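PDB 6FXS: ribose 5-phosphate isomerase, putative from Trypanosoma brucei brucei, which probably catalyses the interconversion of ribose 5-phosphate and ribulose 5-phosphate, as expected of an RpiB-type sugar-phosphate isomerase. Local coordinates for residues 126-130 with 143-147; 22-28 with 50-56; 74-78 with 99-105. One frame throughout, in Å; residues are numbered along the deposited sequence.

Interaction 1 of 3, residues 126-130 with 143-147; sequences NVVCL and IIMTF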
loop_
_atom_site.group_PDB
_atom_site.type_symbol
_atom_site.label_atom_id
_atom_site.label_comp_id
_atom_site.label_asym_id
_atom_site.label_seq_id
_atom_site.Cartn_x
_atom_site.Cartn_y
_atom_site.Cartn_z
ATOM N N ASN B 126 -2.164 -13.356 16.758
ATOM C CA ASN B 126 -1.064 -14.257 17.152
ATOM C C ASN B 126 -0.236 -14.849 15.964
ATOM O O ASN B 126 0.758 -15.532 16.196
ATOM C CB ASN B 126 -1.561 -15.326 18.182
ATOM C CG ASN B 126 -2.757 -16.098 17.741
ATOM O OD1 ASN B 126 -3.118 -16.138 16.528
ATOM N ND2 ASN B 126 -3.384 -16.788 18.696
ATOM N N VAL B 127 -0.656 -14.618 14.709
ATOM C CA VAL B 127 0.057 -14.959 13.521
ATOM C C VAL B 127 -0.033 -13.734 12.543
ATOM O O VAL B 127 -1.114 -13.166 12.380
ATOM C CB VAL B 127 -0.534 -16.212 12.831
ATOM C CG1 VAL B 127 0.194 -16.546 11.540
ATOM C CG2 VAL B 127 -0.528 -17.403 13.792
ATOM N N VAL B 128 1.104 -13.269 12.039
ATOM C CA VAL B 128 1.166 -12.242 10.997
ATOM C C VAL B 128 1.454 -12.910 9.644
ATOM O O VAL B 128 2.356 -13.769 9.545
ATOM C CB VAL B 128 2.178 -11.140 11.322
ATOM C CG1 VAL B 128 3.598 -11.679 11.446
ATOM C CG2 VAL B 128 2.101 -10.030 10.286
ATOM N N CYS B 129 0.703 -12.540 8.601
ATOM C CA CYS B 129 0.903 -13.145 7.292
ATOM C C CYS B 129 1.362 -12.060 6.349
ATOM O O CYS B 129 0.865 -10.865 6.411
ATOM C CB CYS B 129 -0.401 -13.763 6.810
ATOM S SG CYS B 129 -1.105 -15.011 7.898
ATOM N N LEU B 130 2.374 -12.407 5.557
ATOM C CA LEU B 130 3.141 -11.459 4.738
ATOM C C LEU B 130 3.289 -11.932 3.307
ATOM O O LEU B 130 3.312 -13.178 3.050
ATOM C CB LEU B 130 4.515 -11.308 5.320
ATOM C CG LEU B 130 4.508 -10.891 6.812
ATOM C CD1 LEU B 130 5.937 -10.966 7.288
ATOM C CD2 LEU B 130 4.004 -9.486 6.928
ATOM N N ILE B 143 7.007 -4.261 9.672
ATOM C CA ILE B 143 5.803 -4.956 10.082
ATOM C C ILE B 143 6.154 -5.994 11.190
ATOM O O ILE B 143 5.468 -6.083 12.199
ATOM C CB ILE B 143 5.100 -5.704 8.885
ATOM C CG1 ILE B 143 4.441 -4.710 7.863
ATOM C CG2 ILE B 143 4.085 -6.737 9.387
ATOM C CD1 ILE B 143 4.256 -5.301 6.452
ATOM N N ILE B 144 7.180 -6.809 10.957
ATOM C CA ILE B 144 7.560 -7.865 11.899
ATOM C C ILE B 144 7.949 -7.286 13.267
ATOM O O ILE B 144 7.429 -7.690 14.329
ATOM C CB ILE B 144 8.659 -8.771 11.273
ATOM C CG1 ILE B 144 8.009 -9.699 10.260
ATOM C CG2 ILE B 144 9.396 -9.565 12.358
ATOM C CD1 ILE B 144 8.973 -10.234 9.230
ATOM N N MET B 145 8.750 -6.256 13.223
ATOM C CA MET B 145 9.182 -5.610 14.476
ATOM C C MET B 145 7.992 -5.035 15.217
ATOM O O MET B 145 7.897 -5.149 16.474
ATOM C CB MET B 145 10.281 -4.561 14.240
ATOM C CG MET B 145 11.569 -5.233 13.708
ATOM S SD MET B 145 12.923 -4.101 13.353
ATOM C CE MET B 145 13.324 -3.477 15.001
ATOM N N THR B 146 7.096 -4.396 14.448
ATOM C CA THR B 146 5.938 -3.733 15.035
ATOM C C THR B 146 5.000 -4.823 15.598
ATOM O O THR B 146 4.465 -4.712 16.692
ATOM C CB THR B 146 5.209 -2.853 13.964
ATOM O OG1 THR B 146 6.136 -1.898 13.493
ATOM C CG2 THR B 146 4.025 -2.123 14.525
ATOM N N PHE B 147 4.768 -5.859 14.803
ATOM C CA PHE B 147 3.861 -6.901 15.227
ATOM C C PHE B 147 4.341 -7.528 16.571
ATOM O O PHE B 147 3.567 -7.856 17.460
ATOM C CB PHE B 147 3.745 -7.955 14.126
ATOM C CG PHE B 147 2.629 -8.914 14.313
ATOM C CD1 PHE B 147 1.331 -8.578 13.904
ATOM C CD2 PHE B 147 2.830 -10.129 14.920
ATOM C CE1 PHE B 147 0.315 -9.476 13.984
ATOM C CE2 PHE B 147 1.775 -11.043 15.060
ATOM C CZ PHE B 147 0.518 -10.727 14.610
#

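Interaction 2 of 3, residues 22-28 with 50-56; sequences TRKVAIG and EFEPVYI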
loop_
_atom_site.group_PDB
_atom_site.type_symbol
_atom_site.label_atom_id
_atom_site.label_comp_id
_atom_site.label_asym_id
_atom_site.label_seq_id
_atom_site.Cartn_x
_atom_site.Cartn_y
_atom_site.Cartn_z
ATOM N N THR B 22 11.099 -14.833 27.353
ATOM C CA THR B 22 11.294 -15.440 25.985
ATOM C C THR B 22 9.977 -15.632 25.262
ATOM O O THR B 22 9.017 -16.109 25.854
ATOM C CB THR B 22 12.014 -16.806 25.990
ATOM O OG1 THR B 22 13.293 -16.624 26.537
ATOM C CG2 THR B 22 12.218 -17.368 24.563
ATOM N N ARG B 23 9.950 -15.258 23.988
ATOM C CA ARG B 23 8.791 -15.470 23.156
ATOM C C ARG B 23 9.280 -16.260 21.943
ATOM O O ARG B 23 10.148 -15.772 21.205
ATOM C CB ARG B 23 8.153 -14.134 22.780
ATOM C CG ARG B 23 8.100 -13.077 23.899
ATOM C CD ARG B 23 6.978 -13.176 24.948
ATOM N NE ARG B 23 5.654 -13.634 24.490
ATOM C CZ ARG B 23 4.935 -13.135 23.466
ATOM N NH1 ARG B 23 5.391 -12.150 22.677
ATOM N NH2 ARG B 23 3.734 -13.667 23.192
ATOM N N LYS B 24 8.735 -17.472 21.739
ATOM C CA LYS B 24 9.070 -18.259 20.575
ATOM C C LYS B 24 8.185 -17.841 19.380
ATOM O O LYS B 24 6.973 -17.819 19.506
ATOM C CB LYS B 24 8.775 -19.743 20.765
ATOM C CG LYS B 24 9.566 -20.434 21.839
ATOM C CD LYS B 24 9.694 -21.918 21.501
ATOM C CE LYS B 24 9.660 -22.757 22.756
ATOM N NZ LYS B 24 10.467 -24.010 22.604
ATOM N N VAL B 25 8.814 -17.652 18.242
ATOM C CA VAL B 25 8.181 -17.126 17.039
ATOM C C VAL B 25 8.353 -18.162 15.994
ATOM O O VAL B 25 9.444 -18.336 15.493
ATOM C CB VAL B 25 8.822 -15.785 16.634
ATOM C CG1 VAL B 25 8.174 -15.259 15.378
ATOM C CG2 VAL B 25 8.811 -14.772 17.758
ATOM N N ALA B 26 7.324 -18.961 15.739
ATOM C CA ALA B 26 7.399 -19.963 14.712
ATOM C C ALA B 26 7.231 -19.249 13.356
ATOM O O ALA B 26 6.327 -18.391 13.212
ATOM C CB ALA B 26 6.311 -21.020 14.907
ATOM N N ILE B 27 8.097 -19.587 12.400
ATOM C CA ILE B 27 8.144 -18.980 11.087
ATOM C C ILE B 27 7.994 -20.077 10.022
ATOM O O ILE B 27 8.673 -21.150 10.064
ATOM C CB ILE B 27 9.447 -18.219 10.836
ATOM C CG1 ILE B 27 9.714 -17.235 11.925
ATOM C CG2 ILE B 27 9.422 -17.515 9.504
ATOM C CD1 ILE B 27 11.158 -16.780 11.973
ATOM N N GLY B 28 7.061 -19.859 9.099
ATOM C CA GLY B 28 6.813 -20.760 7.993
ATOM C C GLY B 28 6.720 -20.005 6.695
ATOM O O GLY B 28 6.321 -18.800 6.672
ATOM N N GLU B 50 14.353 -10.909 23.658
ATOM C CA GLU B 50 13.395 -11.949 24.081
ATOM C C GLU B 50 12.851 -12.892 22.949
ATOM O O GLU B 50 12.335 -13.981 23.254
ATOM C CB GLU B 50 12.234 -11.303 24.860
ATOM C CG GLU B 50 11.184 -10.529 24.057
ATOM C CD GLU B 50 11.527 -9.072 23.829
ATOM O OE1 GLU B 50 12.709 -8.725 23.549
ATOM O OE2 GLU B 50 10.603 -8.255 23.973
ATOM N N PHE B 51 12.963 -12.496 21.670
ATOM C CA PHE B 51 12.375 -13.280 20.562
ATOM C C PHE B 51 13.272 -14.356 20.056
ATOM O O PHE B 51 14.381 -14.111 19.622
ATOM C CB PHE B 51 11.881 -12.360 19.398
ATOM C CG PHE B 51 10.890 -11.359 19.871
ATOM C CD1 PHE B 51 9.654 -11.776 20.267
ATOM C CD2 PHE B 51 11.214 -10.039 20.002
ATOM C CE1 PHE B 51 8.741 -10.893 20.831
ATOM C CE2 PHE B 51 10.302 -9.106 20.508
ATOM C CZ PHE B 51 9.065 -9.547 20.955
ATOM N N GLU B 52 12.756 -15.576 20.049
ATOM C CA GLU B 52 13.510 -16.708 19.516
ATOM C C GLU B 52 12.816 -17.245 18.276
ATOM O O GLU B 52 11.760 -17.899 18.366
ATOM C CB GLU B 52 13.659 -17.828 20.567
ATOM C CG GLU B 52 14.572 -19.015 20.159
ATOM C CD GLU B 52 16.073 -18.675 19.910
ATOM O OE1 GLU B 52 16.629 -17.865 20.702
ATOM O OE2 GLU B 52 16.726 -19.226 18.934
ATOM N N PRO B 53 13.405 -17.005 17.094
ATOM C CA PRO B 53 12.799 -17.545 15.891
ATOM C C PRO B 53 12.927 -19.032 15.778
ATOM O O PRO B 53 14.024 -19.554 15.979
ATOM C CB PRO B 53 13.604 -16.869 14.768
ATOM C CG PRO B 53 14.929 -16.514 15.372
ATOM C CD PRO B 53 14.688 -16.320 16.828
ATOM N N VAL B 54 11.853 -19.710 15.385
ATOM C CA VAL B 54 11.899 -21.103 15.071
ATOM C C VAL B 54 11.380 -21.284 13.641
ATOM O O VAL B 54 10.131 -21.393 13.408
ATOM C CB VAL B 54 11.010 -21.906 16.071
ATOM C CG1 VAL B 54 11.161 -23.376 15.861
ATOM C CG2 VAL B 54 11.246 -21.503 17.535
ATOM N N TYR B 55 12.286 -21.308 12.670
ATOM C CA TYR B 55 11.900 -21.506 11.252
ATOM C C TYR B 55 11.595 -22.970 10.963
ATOM O O TYR B 55 12.497 -23.788 11.097
ATOM C CB TYR B 55 13.010 -21.030 10.307
ATOM C CG TYR B 55 12.626 -21.154 8.830
ATOM C CD1 TYR B 55 11.527 -20.426 8.320
ATOM C CD2 TYR B 55 13.387 -21.930 7.924
ATOM C CE1 TYR B 55 11.145 -20.519 6.997
ATOM C CE2 TYR B 55 13.020 -22.041 6.603
ATOM C CZ TYR B 55 11.896 -21.301 6.124
ATOM O OH TYR B 55 11.462 -21.386 4.821
ATOM N N ILE B 56 10.368 -23.307 10.554
ATOM C CA ILE B 56 9.953 -24.669 10.432
ATOM C C ILE B 56 9.911 -25.148 8.993
ATOM O O ILE B 56 9.425 -26.237 8.748
ATOM C CB ILE B 56 8.598 -25.029 11.135
ATOM C CG1 ILE B 56 7.426 -24.171 10.656
ATOM C CG2 ILE B 56 8.686 -24.964 12.664
ATOM C CD1 ILE B 56 6.994 -24.337 9.239
#

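Interaction 3 of 3, residues 74-78 with 99-105; sequences ARMVA and ANKVPGI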
loop_
_atom_site.group_PDB
_atom_site.type_symbol
_atom_site.label_atom_id
_atom_site.label_comp_id
_atom_site.label_asym_id
_atom_site.label_seq_id
_atom_site.Cartn_x
_atom_site.Cartn_y
_atom_site.Cartn_z
ATOM N N ALA B 74 0.408 -22.576 12.653
ATOM C CA ALA B 74 -0.822 -22.207 13.372
ATOM C C ALA B 74 -1.072 -23.177 14.516
ATOM O O ALA B 74 -1.420 -22.779 15.618
ATOM C CB ALA B 74 -2.020 -22.182 12.438
ATOM N N ARG B 75 -0.927 -24.454 14.218
ATOM C CA ARG B 75 -1.158 -25.489 15.268
ATOM C C ARG B 75 -0.198 -25.334 16.432
ATOM O O ARG B 75 -0.609 -25.476 17.576
ATOM C CB ARG B 75 -1.102 -26.906 14.672
ATOM C CG ARG B 75 -2.387 -27.141 13.935
ATOM C CD ARG B 75 -2.387 -28.409 13.142
ATOM N NE ARG B 75 -3.700 -28.520 12.466
ATOM C CZ ARG B 75 -3.875 -29.066 11.265
ATOM N NH1 ARG B 75 -2.834 -29.535 10.576
ATOM N NH2 ARG B 75 -5.091 -29.154 10.741
ATOM N N MET B 76 1.029 -24.961 16.125
ATOM C CA MET B 76 2.047 -24.720 17.156
ATOM C C MET B 76 1.660 -23.596 18.101
ATOM O O MET B 76 1.807 -23.677 19.342
ATOM C CB MET B 76 3.389 -24.368 16.538
ATOM C CG MET B 76 4.134 -25.520 15.901
ATOM S SD MET B 76 5.719 -25.046 15.097
ATOM C CE MET B 76 6.674 -24.631 16.558
ATOM N N VAL B 77 1.204 -22.509 17.503
ATOM C CA VAL B 77 0.809 -21.354 18.279
ATOM C C VAL B 77 -0.438 -21.714 19.077
ATOM O O VAL B 77 -0.484 -21.426 20.238
ATOM C CB VAL B 77 0.602 -20.117 17.366
ATOM C CG1 VAL B 77 -0.006 -18.951 18.143
ATOM C CG2 VAL B 77 1.904 -19.707 16.723
ATOM N N ALA B 78 -1.404 -22.402 18.488
ATOM C CA ALA B 78 -2.652 -22.718 19.178
ATOM C C ALA B 78 -2.468 -23.694 20.329
ATOM O O ALA B 78 -3.230 -23.669 21.279
ATOM C CB ALA B 78 -3.641 -23.336 18.219
ATOM N N ALA B 99 -4.231 -20.460 8.011
ATOM C CA ALA B 99 -3.939 -20.356 9.437
ATOM C C ALA B 99 -5.199 -20.134 10.292
ATOM O O ALA B 99 -5.352 -20.715 11.401
ATOM C CB ALA B 99 -2.955 -19.293 9.652
ATOM N N ASN B 100 -6.087 -19.259 9.797
ATOM C CA ASN B 100 -7.312 -18.973 10.471
ATOM C C ASN B 100 -8.287 -20.118 10.578
ATOM O O ASN B 100 -9.233 -20.066 11.411
ATOM C CB ASN B 100 -8.011 -17.778 9.795
ATOM C CG ASN B 100 -7.407 -16.436 10.213
ATOM O OD1 ASN B 100 -7.071 -15.519 9.343
ATOM N ND2 ASN B 100 -7.309 -16.277 11.486
ATOM N N LYS B 101 -8.089 -21.172 9.799
ATOM C CA LYS B 101 -8.887 -22.362 10.025
ATOM C C LYS B 101 -8.608 -23.082 11.351
ATOM O O LYS B 101 -9.424 -23.831 11.795
ATOM C CB LYS B 101 -8.678 -23.342 8.888
ATOM C CG LYS B 101 -9.082 -22.781 7.567
ATOM C CD LYS B 101 -10.526 -22.333 7.553
ATOM C CE LYS B 101 -10.893 -21.841 6.128
ATOM N NZ LYS B 101 -12.345 -21.710 6.169
ATOM N N VAL B 102 -7.503 -22.806 11.992
ATOM C CA VAL B 102 -7.173 -23.416 13.265
ATOM C C VAL B 102 -7.775 -22.721 14.486
ATOM O O VAL B 102 -7.611 -21.517 14.655
ATOM C CB VAL B 102 -5.641 -23.513 13.373
ATOM C CG1 VAL B 102 -5.247 -24.309 14.617
ATOM C CG2 VAL B 102 -5.113 -24.174 12.094
ATOM N N PRO B 103 -8.505 -23.467 15.352
ATOM C CA PRO B 103 -9.128 -22.806 16.463
ATOM C C PRO B 103 -8.100 -22.203 17.378
ATOM O O PRO B 103 -7.035 -22.815 17.587
ATOM C CB PRO B 103 -9.927 -23.923 17.166
ATOM C CG PRO B 103 -10.068 -24.995 16.147
ATOM C CD PRO B 103 -8.919 -24.886 15.239
ATOM N N GLY B 104 -8.382 -20.990 17.865
ATOM C CA GLY B 104 -7.456 -20.246 18.770
ATOM C C GLY B 104 -6.589 -19.299 17.925
ATOM O O GLY B 104 -5.829 -18.528 18.474
ATOM N N ILE B 105 -6.577 -19.429 16.592
ATOM C CA ILE B 105 -5.704 -18.583 15.796
ATOM C C ILE B 105 -6.457 -17.300 15.275
ATOM O O ILE B 105 -7.590 -17.363 14.873
ATOM C CB ILE B 105 -5.083 -19.333 14.624
ATOM C CG1 ILE B 105 -4.132 -20.434 15.142
ATOM C CG2 ILE B 105 -4.333 -18.414 13.649
ATOM C CD1 ILE B 105 -3.151 -20.022 16.200
#

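Interaction 1 of 3, residues 126-130 with 143-147
Phe147 swings its ring toward Val128 because its CG stands anti to the backbone N (chi1 -167°), and Val128 answers with CG1 set between its own N and carbonyl carbon (chi1 61°). Together these torsions put the branched CB of Val128 over the middle of the ring, 3.5 Å from the Phe147 centroid and 3° off the normal, a textbook CH-pi contact. The two methyls spread over that same face: CG1 toward CD2 and CE2, CG2 toward CD1 and CE1, where it also meets Ile143 CG2 at 3.9 Å. Two residues further along the strand, Leu130 forks between two isoleucines. Its CD2 approaches Ile143 CG2 at 3.7 Å, and its CD1 reaches Ile144 CD1, also at 3.7 Å. The side-chain packing is apolar and nearly all of it buried; Val127 O also comes to 3.7 Å from Phe147 CZ, oblique to the ring. Segment 127-130 of strand 127-131 and segment 143-147 of helix 137-149 run nearly antiparallel, their axes 10.1 Å apart at closest approach. Val128 and Leu130 also touch Ile86 of the adjoining strand 84-89, Phe147 reaches Arg120 of helix 113-121, and Ile144 packs against Ile40, Tyr43 and Val44 of helix 37-46.

Interaction 2 of 3, residues 22-28 with 50-56
Arg23 N donates to Glu50 O at 2.8 Å, the first of six backbone hydrogen bonds that zip the two strands in parallel register. Arg23, Val25 and Ile27 each use both N-H and C=O toward the partner strand, ending with Ile56 N on Ile27 O at 2.8 Å, almost straight at 173°. Between these bonds CA-H groups lean on the same carbonyls; Ala26 CA, for example, lies 3.3 Å from Val54 O. Side chains then line up by face. On the face with Val25 and Ile27, the Phe51 ring runs alongside the aliphatic part of Arg23, with CD1 3.8 Å from Arg23 CB, and Val25 CG2 touches the same CD1. Ile27 has CG1 beside its backbone N (chi1 -53°), which carries CD1 to Pro53 CB (3.7 Å), while CG2 lies 3.8 Å from Tyr55 CD1 and CB meets the Tyr55 ring at the edge, in plane. Helix 37-46 covers this face, placing Val44 on Phe51, Val41 on Pro53 and Ile40 on Ile27. Tyr55 is steadied from beyond the strands, its ring stacked with His37 and its OH bonded to Pro58 O. Strand 23-29, helix 37-46 and strand 51-55 thus form a beta-alpha-beta crossover, the repeating unit of the Rossmann-like alpha/beta fold of RpiB isomerases.

Interaction 3 of 3, residues 74-78 with 99-105
Ala74 CB touches Val102 CG2 at 3.7 Å where the last turn of helix 66-78 meets a type II beta turn, Val102 to Ile105, that follows helix 93-100 in this alpha/beta fold. Ala74 and Ala78 present small methyls to the branched Val102 and Ile105, with Val77 at the flank. Val102 has CG1 anti to its backbone N (chi1 -173°), which splits its methyls between two places: CG2 faces Ala74, while CG1 lies 4.1 Å from both Ala78 CB and the aliphatic Arg75 CG. Ile105 works from the other end of the turn. With chi1 at -66° its CG1 stands beside the backbone N, and chi2 of -48° turns CD1 onto the helix backbone, 3.3 Å from Ala74 O and 3.7 Å from Ala78 N, beside the bond that joins those two atoms. The side chains of Val77 and Ile105 cross at about a right angle. Gly104, at positive phi, occupies the third position of the turn, which closes through Ile105 N to Val102 O. Outside the two segments, Gly104 N bonds Glu169. Lys101, just before the turn, forms a salt bridge with an acidic side chain of a neighbouring subunit, and Ile105 O accepts a hydrogen bond from a basic side chain of a neighbouring subunit. Beside the helix end, Ala78 CB comes to 3.5 Å from Pro103 O.

Overall arrangement
Burial and chemistry change together across the three contacts. Interaction 1 is the core example, almost entirely buried, with apolar side-chain packing, joining a strand of the sheet to a helix packed on it. Interaction 2 belongs to the same sheet, about 12 Å away between centres, but is built on backbone hydrogen bonds and runs from buried residues to exposed ones at its start. Interaction 3 is partly buried and again apolar, yet it lies beside a subunit boundary and joins helix to turn. It touches both others: Asn126 ND2 probably bonds Gly104 O, 3.0 Å away, and Met76 SD packs on Ile56 CG2. Interactions 1 and 2 do not touch each other.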